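Local coordinates for glycosyltransferase (Streptomyces halstedii, PDB 3WAD), which is a glycosyltransferase of the GT-B fold, built from two Rossmann-like domains and related to the erythromycin biosynthesis protein CIII, at residues M17-W22 / R225-N230; E30-S35 / V116-Q121. All coordinates share one frame; numbering follows the deposited sequence.

Both contacts are buried and both touch the second subunit, yet contact 1 lies about 11 Å from the centre of the chain and contact 2 about 23 Å, measured from the centre of each contact. The two meet through consecutive elements, helix 18-27 and strand 30-35, where A21 CB rests 3.8 Å from I33 CD1. Contact 1 sets the start of that helix against a connecting loop and is apolar. Contact 2 sets the following strand against helix 109-122, on the other face of the seven-stranded parallel sheet, and rests on a single polar bond between two histidines. It buries 94 Å², against 219 Å² in contact 1.

Contact 1 of 2, residues M17-W22 / R225-N230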
# COMPACT_ATOMS: atom_id res chain seq x y z
N MET B 17 -6.10 -7.48 -6.01
CA MET B 17 -4.87 -7.05 -6.70
C MET B 17 -4.05 -5.99 -6.00
O MET B 17 -3.03 -5.54 -6.52
CB MET B 17 -5.17 -6.64 -8.12
CG MET B 17 -6.26 -5.66 -8.34
SD MET B 17 -6.65 -5.51 -10.17
CE MET B 17 -6.12 -3.99 -9.88
N VAL B 18 -4.40 -5.67 -4.76
CA VAL B 18 -3.68 -4.65 -4.04
C VAL B 18 -2.23 -5.03 -3.68
O VAL B 18 -1.36 -4.23 -3.88
CB VAL B 18 -4.48 -4.12 -2.80
CG1 VAL B 18 -3.57 -3.52 -1.68
CG2 VAL B 18 -5.54 -3.09 -3.27
N PRO B 19 -2.01 -6.20 -3.07
CA PRO B 19 -0.66 -6.68 -2.73
C PRO B 19 0.21 -6.75 -4.02
O PRO B 19 1.31 -6.23 -4.03
CB PRO B 19 -0.95 -8.05 -2.10
CG PRO B 19 -2.40 -7.81 -1.44
CD PRO B 19 -3.06 -7.13 -2.59
N LEU B 20 -0.36 -7.19 -5.13
CA LEU B 20 0.43 -7.20 -6.42
C LEU B 20 0.78 -5.76 -6.92
O LEU B 20 1.93 -5.49 -7.27
CB LEU B 20 -0.32 -7.97 -7.51
CG LEU B 20 0.49 -8.02 -8.82
CD1 LEU B 20 1.82 -8.72 -8.60
CD2 LEU B 20 -0.21 -8.58 -9.97
N ALA B 21 -0.18 -4.85 -6.97
CA ALA B 21 0.14 -3.44 -7.10
C ALA B 21 1.27 -2.95 -6.24
O ALA B 21 2.22 -2.30 -6.75
CB ALA B 21 -1.08 -2.54 -6.96
N TRP B 22 1.17 -3.17 -4.94
CA TRP B 22 2.23 -2.72 -4.08
C TRP B 22 3.61 -3.41 -4.26
O TRP B 22 4.64 -2.73 -4.11
CB TRP B 22 1.83 -2.82 -2.62
CG TRP B 22 1.26 -1.49 -2.11
CD1 TRP B 22 -0.07 -1.20 -1.83
CD2 TRP B 22 1.99 -0.27 -1.86
NE1 TRP B 22 -0.19 0.11 -1.39
CE2 TRP B 22 1.04 0.72 -1.44
CE3 TRP B 22 3.35 0.09 -1.95
CZ2 TRP B 22 1.41 2.02 -1.06
CZ3 TRP B 22 3.73 1.41 -1.57
CH2 TRP B 22 2.75 2.35 -1.12
N ARG B 225 1.94 -17.07 -4.49
CA ARG B 225 1.59 -17.15 -3.09
C ARG B 225 0.71 -15.91 -2.79
O ARG B 225 1.16 -14.90 -2.23
CB ARG B 225 2.87 -17.12 -2.25
CG ARG B 225 2.64 -17.41 -0.76
CD ARG B 225 3.92 -17.51 -0.01
NE ARG B 225 4.64 -16.22 -0.05
CZ ARG B 225 5.94 -16.05 0.11
NH1 ARG B 225 6.73 -17.11 0.28
NH2 ARG B 225 6.48 -14.83 0.06
N HIS B 226 -0.57 -16.03 -3.11
CA HIS B 226 -1.54 -14.95 -3.04
C HIS B 226 -1.63 -14.34 -1.68
O HIS B 226 -1.90 -15.01 -0.70
CB HIS B 226 -2.92 -15.45 -3.52
CG HIS B 226 -3.95 -14.38 -3.61
ND1 HIS B 226 -3.70 -13.13 -4.16
CD2 HIS B 226 -5.24 -14.35 -3.17
CE1 HIS B 226 -4.81 -12.41 -4.12
NE2 HIS B 226 -5.75 -13.13 -3.52
N LEU B 227 -1.39 -13.05 -1.62
CA LEU B 227 -1.52 -12.34 -0.34
C LEU B 227 -3.02 -11.74 -0.24
O LEU B 227 -3.46 -11.00 -1.14
CB LEU B 227 -0.39 -11.31 -0.12
CG LEU B 227 -0.11 -10.84 1.32
CD1 LEU B 227 1.09 -9.95 1.27
CD2 LEU B 227 -1.32 -9.94 1.75
N PRO B 228 -3.80 -12.19 0.79
CA PRO B 228 -5.19 -11.74 1.02
C PRO B 228 -5.18 -10.39 1.66
O PRO B 228 -4.77 -10.27 2.80
CB PRO B 228 -5.77 -12.78 1.98
CG PRO B 228 -4.69 -13.55 2.52
CD PRO B 228 -3.37 -13.19 1.77
N PHE B 229 -5.48 -9.35 0.90
CA PHE B 229 -5.50 -8.00 1.47
C PHE B 229 -6.87 -7.85 2.14
O PHE B 229 -7.92 -7.91 1.45
CB PHE B 229 -5.34 -6.90 0.39
CG PHE B 229 -5.44 -5.47 0.94
CD1 PHE B 229 -4.60 -5.06 1.94
CD2 PHE B 229 -6.36 -4.57 0.40
CE1 PHE B 229 -4.67 -3.77 2.45
CE2 PHE B 229 -6.45 -3.27 0.90
CZ PHE B 229 -5.58 -2.86 1.96
N ASN B 230 -6.85 -7.61 3.44
CA ASN B 230 -8.07 -7.45 4.22
C ASN B 230 -8.67 -6.03 4.34
O ASN B 230 -9.78 -5.85 4.88
CB ASN B 230 -7.91 -8.17 5.57
CG ASN B 230 -7.53 -9.64 5.37
OD1 ASN B 230 -8.02 -10.32 4.41
ND2 ASN B 230 -6.62 -10.12 6.19
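V18 sits over one face of the F229 ring. Its CG1 methyl lies 3.7 Å from the F229 ring centroid and 15° off the ring normal, the geometry of a CH-pi contact. The methyl is displaced toward one rim, so its shortest approach is 3.6 Å, from V18 CG1 to F229 CD2. The pose depends on both first torsions: V18 CG1 is anti to its backbone N, and F229 CG is likewise extended (chi1 176°), which carries the ring under the valine. P19 and F229 cross at about a right angle, with P19 CG 3.6 Å from F229 CB. The same proline atom lies 3.4 Å from L227 O, while P19 CB meets L227 CB at 3.9 Å; the pyrrolidine ring thus fits against both the backbone and the side chains of the loop. Following the N-cap residue M17, P19 lies in the first helical turn, where the absence of an amide hydrogen costs no helical bond.

Y15 meets F229 edge-to-face, and L402 of helix 402-415 packs on both P19 and L227. P228, pointing away from P19, packs on helix 323-332, which L227 also touches through R331. The packing thus sets a helix flanking the N-terminal Rossmann-like sheet against a loop that also borders the C-terminal half, consistent with a place beside the interdomain boundary of a GT-B fold.

Contact 2 of 2, residues E30-S35 / V116-Q121; sequences EVHIAS and VAHARQ
The imidazoles of H32 and H118 approach through their edges, with no overlap of their faces: their centroids are 5.0 Å apart and their planes are inclined by 37°. H32 ND1 stands at the edge of the H118 ring and in its plane, and H118 NE2 lies near the H32 plane in turn. W122, from the same helix as H118, stacks with H32 and also meets the H118 ring, so one indole packs with both partners. With CG anti to the carbonyl carbon (chi1 -73°), H32 reaches from strand 30-35 toward helix 109-122. H118, its CG anti to the backbone N, comes from the helix to meet it, the two side chains crossing at about a right angle. V31 and I33 pack on helix 18-27 instead, which puts H32 on the opposite face of the Rossmann-like sheet, where its bond to H118 ties strand to helix 109-122.

The bond between H32 ND1 and H118 NE2 is 2.9 Å long, with an angle of 150°, and either nitrogen could be the donor. Because one must offer an N-H and the other a lone pair, the pair probably does not carry two positive charges.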
# COMPACT_ATOMS: atom_id res chain seq x y z
N GLU B 30 6.02 2.09 -11.88
CA GLU B 30 4.99 3.11 -11.73
C GLU B 30 3.65 2.41 -12.01
O GLU B 30 3.44 1.90 -13.13
CB GLU B 30 5.09 4.19 -12.79
CG GLU B 30 6.38 4.92 -12.85
CD GLU B 30 6.44 6.05 -11.85
OE1 GLU B 30 7.45 6.13 -11.10
OE2 GLU B 30 5.47 6.84 -11.79
N VAL B 31 2.76 2.40 -11.03
CA VAL B 31 1.50 1.62 -11.14
C VAL B 31 0.33 2.59 -11.06
O VAL B 31 0.26 3.41 -10.16
CB VAL B 31 1.44 0.67 -9.98
CG1 VAL B 31 0.15 -0.19 -10.03
CG2 VAL B 31 2.69 -0.25 -10.00
N HIS B 32 -0.52 2.55 -12.06
CA HIS B 32 -1.79 3.23 -12.04
C HIS B 32 -2.94 2.21 -11.84
O HIS B 32 -3.00 1.17 -12.56
CB HIS B 32 -2.02 4.01 -13.36
CG HIS B 32 -1.18 5.25 -13.50
ND1 HIS B 32 -1.12 5.97 -14.67
CD2 HIS B 32 -0.39 5.90 -12.62
CE1 HIS B 32 -0.34 7.03 -14.50
NE2 HIS B 32 0.14 6.99 -13.28
N ILE B 33 -3.88 2.53 -10.93
CA ILE B 33 -5.09 1.68 -10.79
C ILE B 33 -6.26 2.42 -11.42
O ILE B 33 -6.72 3.48 -10.88
CB ILE B 33 -5.46 1.29 -9.27
CG1 ILE B 33 -4.20 0.91 -8.46
CG2 ILE B 33 -6.66 0.24 -9.21
CD1 ILE B 33 -3.45 -0.40 -8.99
N ALA B 34 -6.75 1.89 -12.52
CA ALA B 34 -7.83 2.59 -13.20
C ALA B 34 -9.08 1.87 -12.84
O ALA B 34 -9.13 0.64 -12.96
CB ALA B 34 -7.59 2.54 -14.77
N SER B 35 -10.12 2.61 -12.47
CA SER B 35 -11.40 2.04 -12.11
C SER B 35 -12.43 3.15 -12.23
O SER B 35 -12.05 4.36 -12.42
CB SER B 35 -11.30 1.44 -10.68
OG SER B 35 -12.42 0.64 -10.29
N VAL B 116 -8.70 3.37 -22.90
CA VAL B 116 -7.88 3.44 -24.15
C VAL B 116 -7.09 4.78 -24.28
O VAL B 116 -5.86 4.79 -24.41
CB VAL B 116 -8.71 3.19 -25.38
CG1 VAL B 116 -7.79 3.24 -26.65
CG2 VAL B 116 -9.41 1.78 -25.30
N ALA B 117 -7.83 5.89 -24.14
CA ALA B 117 -7.21 7.23 -24.12
C ALA B 117 -6.06 7.33 -23.17
O ALA B 117 -5.02 7.84 -23.58
CB ALA B 117 -8.22 8.34 -23.84
N HIS B 118 -6.20 6.84 -21.92
CA HIS B 118 -5.08 6.79 -20.94
C HIS B 118 -3.94 5.88 -21.37
O HIS B 118 -2.72 6.16 -21.11
CB HIS B 118 -5.58 6.34 -19.54
CG HIS B 118 -4.52 6.43 -18.48
ND1 HIS B 118 -4.01 7.63 -18.06
CD2 HIS B 118 -3.88 5.48 -17.75
CE1 HIS B 118 -3.09 7.43 -17.14
NE2 HIS B 118 -2.98 6.13 -16.93
N ALA B 119 -4.30 4.72 -21.93
CA ALA B 119 -3.22 3.81 -22.39
C ALA B 119 -2.44 4.54 -23.52
O ALA B 119 -1.23 4.51 -23.51
CB ALA B 119 -3.74 2.36 -22.83
N ARG B 120 -3.15 5.27 -24.38
CA ARG B 120 -2.50 5.95 -25.55
C ARG B 120 -1.57 7.05 -25.02
O ARG B 120 -0.35 7.04 -25.31
CB ARG B 120 -3.48 6.47 -26.58
CG ARG B 120 -4.31 5.41 -27.29
CD ARG B 120 -4.77 5.84 -28.72
NE ARG B 120 -6.23 5.79 -28.93
CZ ARG B 120 -6.92 4.85 -29.61
NH1 ARG B 120 -6.35 3.77 -30.15
NH2 ARG B 120 -8.26 4.97 -29.70
N GLN B 121 -2.09 7.86 -24.10
CA GLN B 121 -1.28 8.88 -23.43
C GLN B 121 -0.14 8.33 -22.65
O GLN B 121 1.02 8.65 -22.93
CB GLN B 121 -2.13 9.77 -22.52
CG GLN B 121 -2.89 10.78 -23.28
CD GLN B 121 -2.05 11.40 -24.47
OE1 GLN B 121 -0.94 11.96 -24.28
NE2 GLN B 121 -2.62 11.29 -25.71